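Local coordinates for protein TRAP dicarboxylate transporter, DctP subunit (Sulfurospirillum deleyianum, PDB 4OVS) that probably captures C4-dicarboxylates such as succinate in the periplasm and delivers them to a TRAP transporter, at residues Pro107-Lys113 / Ser229-Tyr233. Residues are numbered along the deposited sequence; the frame is centred on the assembly and turned at random.
Sequences PFIFRDK and SNHGY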
ATOM      1  N   PRO A 107     -13.351   2.226   3.068  1.00 34.95           N
ATOM      2  CA  PRO A 107     -13.030   2.859   4.352  1.00 37.06           C
ATOM      3  C   PRO A 107     -13.605   2.113   5.558  1.00 37.69           C
ATOM      4  O   PRO A 107     -14.767   1.774   5.584  1.00 34.11           O
ATOM      5  CB  PRO A 107     -13.616   4.263   4.215  1.00 35.02           C
ATOM      6  CG  PRO A 107     -14.520   4.226   3.031  1.00 39.64           C
ATOM      7  CD  PRO A 107     -14.005   3.142   2.131  1.00 39.08           C
ATOM      8  N   PHE A 108     -12.743   1.828   6.530  1.00 31.19           N
ATOM      9  CA  PHE A 108     -13.128   1.145   7.757  1.00 28.58           C
ATOM     10  C   PHE A 108     -13.557  -0.310   7.593  1.00 30.07           C
ATOM     11  O   PHE A 108     -14.175  -0.856   8.491  1.00 37.51           O
ATOM     12  CB  PHE A 108     -14.223   1.907   8.487  1.00 30.53           C
ATOM     13  CG  PHE A 108     -13.775   3.248   8.981  1.00 33.70           C
ATOM     14  CD1 PHE A 108     -13.075   3.360  10.164  1.00 31.02           C
ATOM     15  CD2 PHE A 108     -14.020   4.385   8.243  1.00 33.02           C
ATOM     16  CE1 PHE A 108     -12.629   4.593  10.626  1.00 33.38           C
ATOM     17  CE2 PHE A 108     -13.581   5.641   8.703  1.00 34.16           C
ATOM     18  CZ  PHE A 108     -12.885   5.738   9.895  1.00 30.05           C
ATOM     19  N   ILE A 109     -13.182  -0.954   6.493  1.00 34.06           N
ATOM     20  CA  ILE A 109     -13.559  -2.356   6.286  1.00 35.33           C
ATOM     21  C   ILE A 109     -12.814  -3.304   7.261  1.00 31.67           C
ATOM     22  O   ILE A 109     -13.366  -4.295   7.737  1.00 27.95           O
ATOM     23  CB  ILE A 109     -13.379  -2.788   4.791  1.00 34.74           C
ATOM     24  CG1 ILE A 109     -13.951  -4.192   4.554  1.00 35.86           C
ATOM     25  CG2 ILE A 109     -11.938  -2.800   4.382  1.00 36.11           C
ATOM     26  CD1 ILE A 109     -15.308  -4.219   3.930  1.00 39.28           C
ATOM     27  N   PHE A 110     -11.568  -2.986   7.588  1.00 24.23           N
ATOM     28  CA  PHE A 110     -10.777  -3.836   8.490  1.00 28.68           C
ATOM     29  C   PHE A 110     -10.770  -3.234   9.909  1.00 32.18           C
ATOM     30  O   PHE A 110     -10.393  -2.064  10.072  1.00 27.58           O
ATOM     31  CB  PHE A 110      -9.323  -3.990   8.001  1.00 25.66           C
ATOM     32  CG  PHE A 110      -9.172  -4.743   6.686  1.00 26.98           C
ATOM     33  CD1 PHE A 110      -9.445  -6.110   6.602  1.00 31.03           C
ATOM     34  CD2 PHE A 110      -8.764  -4.101   5.548  1.00 27.26           C
ATOM     35  CE1 PHE A 110      -9.311  -6.804   5.388  1.00 27.98           C
ATOM     36  CE2 PHE A 110      -8.639  -4.780   4.337  1.00 32.38           C
ATOM     37  CZ  PHE A 110      -8.923  -6.143   4.257  1.00 29.02           C
ATOM     38  N   ARG A 111     -11.148  -4.030  10.918  1.00 32.82           N
ATOM     39  CA  ARG A 111     -11.284  -3.575  12.301  1.00 30.62           C
ATOM     40  C   ARG A 111      -9.951  -3.419  12.967  1.00 32.67           C
ATOM     41  O   ARG A 111      -9.814  -2.615  13.880  1.00 36.45           O
ATOM     42  CB  ARG A 111     -12.046  -4.589  13.139  1.00 33.32           C
ATOM     43  CG  ARG A 111     -13.417  -4.891  12.681  1.00 33.57           C
ATOM     44  CD  ARG A 111     -14.149  -5.707  13.715  1.00 37.80           C
ATOM     45  NE  ARG A 111     -13.546  -7.015  13.967  1.00 35.63           N
ATOM     46  CZ  ARG A 111     -13.674  -8.075  13.167  1.00 41.45           C
ATOM     47  NH1 ARG A 111     -14.354  -8.000  12.025  1.00 41.22           N
ATOM     48  NH2 ARG A 111     -13.107  -9.228  13.502  1.00 42.00           N
ATOM     49  N   ASP A 112      -8.977  -4.217  12.549  1.00 27.17           N
ATOM     50  CA  ASP A 112      -7.675  -4.237  13.193  1.00 23.86           C
ATOM     51  C   ASP A 112      -6.832  -5.247  12.452  1.00 27.71           C
ATOM     52  O   ASP A 112      -7.285  -5.778  11.434  1.00 31.12           O
ATOM     53  CB  ASP A 112      -7.780  -4.527  14.694  1.00 27.22           C
ATOM     54  CG  ASP A 112      -8.630  -5.735  15.013  1.00 34.23           C
ATOM     55  OD1 ASP A 112      -8.748  -6.651  14.174  1.00 35.47           O
ATOM     56  OD2 ASP A 112      -9.178  -5.799  16.128  1.00 33.26           O
ATOM     57  N   LYS A 113      -5.607  -5.497  12.906  1.00 29.30           N
ATOM     58  CA  LYS A 113      -4.704  -6.361  12.168  1.00 29.49           C
ATOM     59  C   LYS A 113      -5.100  -7.812  12.290  1.00 31.95           C
ATOM     60  O   LYS A 113      -4.828  -8.624  11.399  1.00 32.37           O
ATOM     61  CB  LYS A 113      -3.264  -6.206  12.666  1.00 27.47           C
ATOM     62  CG  LYS A 113      -2.622  -4.866  12.338  1.00 31.65           C
ATOM     63  CD  LYS A 113      -2.211  -4.775  10.888  1.00 28.47           C
ATOM     64  CE  LYS A 113      -1.571  -3.422  10.557  1.00 26.58           C
ATOM     65  NZ  LYS A 113      -0.087  -3.344  10.765  1.00 27.94           N
ATOM     66  N   SER A 229      -6.377   9.165  11.744  1.00 28.59           N
ATOM     67  CA  SER A 229      -7.732   8.763  11.377  1.00 28.39           C
ATOM     68  C   SER A 229      -7.917   7.261  11.180  1.00 31.26           C
ATOM     69  O   SER A 229      -8.995   6.740  11.385  1.00 31.76           O
ATOM     70  CB  SER A 229      -8.133   9.489  10.104  1.00 27.95           C
ATOM     71  OG  SER A 229      -7.152   9.336   9.108  1.00 28.73           O
ATOM     72  N   ASN A 230      -6.880   6.553  10.768  1.00 28.99           N
ATOM     73  CA  ASN A 230      -7.018   5.115  10.635  1.00 27.16           C
ATOM     74  C   ASN A 230      -8.219   4.738   9.798  1.00 22.88           C
ATOM     75  O   ASN A 230      -8.876   3.770  10.062  1.00 25.50           O
ATOM     76  CB  ASN A 230      -7.161   4.480  12.022  1.00 28.56           C
ATOM     77  CG  ASN A 230      -5.881   4.505  12.789  1.00 30.29           C
ATOM     78  OD1 ASN A 230      -4.940   3.808  12.457  1.00 29.79           O
ATOM     79  ND2 ASN A 230      -5.823   5.332  13.815  1.00 30.67           N
ATOM     80  N   HIS A 231      -8.483   5.489   8.748  1.00 28.61           N
ATOM     81  CA  HIS A 231      -9.795   5.417   8.138  1.00 29.40           C
ATOM     82  C   HIS A 231      -9.850   4.375   7.024  1.00 29.10           C
ATOM     83  O   HIS A 231     -10.925   3.983   6.613  1.00 32.89           O
ATOM     84  CB  HIS A 231     -10.160   6.796   7.625  1.00 30.05           C
ATOM     85  CG  HIS A 231      -9.233   7.270   6.571  1.00 25.73           C
ATOM     86  ND1 HIS A 231      -8.067   7.947   6.851  1.00 28.64           N
ATOM     87  CD2 HIS A 231      -9.249   7.076   5.234  1.00 29.16           C
ATOM     88  CE1 HIS A 231      -7.430   8.199   5.721  1.00 26.52           C
ATOM     89  NE2 HIS A 231      -8.123   7.672   4.729  1.00 22.63           N
ATOM     90  N   GLY A 232      -8.697   3.923   6.534  1.00 29.06           N
ATOM     91  CA  GLY A 232      -8.650   2.843   5.548  1.00 24.75           C
ATOM     92  C   GLY A 232      -7.315   2.107   5.637  1.00 28.10           C
ATOM     93  O   GLY A 232      -6.421   2.542   6.384  1.00 29.88           O
ATOM     94  N   TYR A 233      -7.150   1.019   4.883  1.00 27.59           N
ATOM     95  CA  TYR A 233      -5.952   0.168   5.031  1.00 24.81           C
ATOM     96  C   TYR A 233      -5.152   0.137   3.724  1.00 26.25           C
ATOM     97  O   TYR A 233      -5.721   0.228   2.664  1.00 24.13           O
ATOM     98  CB  TYR A 233      -6.327  -1.279   5.491  1.00 31.16           C
ATOM     99  CG  TYR A 233      -5.102  -2.151   5.520  1.00 26.42           C
ATOM    100  CD1 TYR A 233      -4.222  -2.110   6.597  1.00 25.27           C
ATOM    101  CD2 TYR A 233      -4.772  -2.949   4.439  1.00 24.67           C
ATOM    102  CE1 TYR A 233      -3.024  -2.865   6.601  1.00 24.95           C
ATOM    103  CE2 TYR A 233      -3.601  -3.742   4.453  1.00 26.56           C
ATOM    104  CZ  TYR A 233      -2.734  -3.675   5.542  1.00 26.42           C
ATOM    105  OH  TYR A 233      -1.546  -4.397   5.525  1.00 25.80           O
TER
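Ser229 presents its carbonyl O to Phe108 CZ at 4.3 Å, a loose approach, while its OG lies in the plane of the His231 ring and shares a hydrogen bond with ND1; Glu208 takes NE2, so both ring nitrogens are bound and the imidazole's rotation is fixed. Asn230 O comes within 3.9 Å of Phe108 CE1. His231 makes the main junction. Its CA stands over the face of the Phe108 ring close to the normal, 3.9 Å from the centroid, which meets the geometry of a CH-pi contact, and its O lies above a ring face toward the rim. That same O accepts a weak bond from Phe108 N, 2.8 Å long but bent to 128°. With CG beside its own backbone N (chi1 -65°), the Phe108 ring folds back over this carbonyl. Replacing this phenylalanine by an alanine removes the ring and would probably leave His231 CA and CB without their aromatic cover. The two backbones have their shortest CA-CA separation at Gly232, whose CA is 4.5 Å from Pro107 CA. Tyr233 then sets CB 3.7 Å from Phe110 CD2, their ring planes inclined at 77°, while Asp144 binds both its OH and Lys113 NZ. The contact thus joins two loops: helix 299-310 packs on Phe108, helix 113-120 on Phe110, and strand 137-152 flanks the segment leading into strand 233-241, which carries the succinate-binding Tyr236.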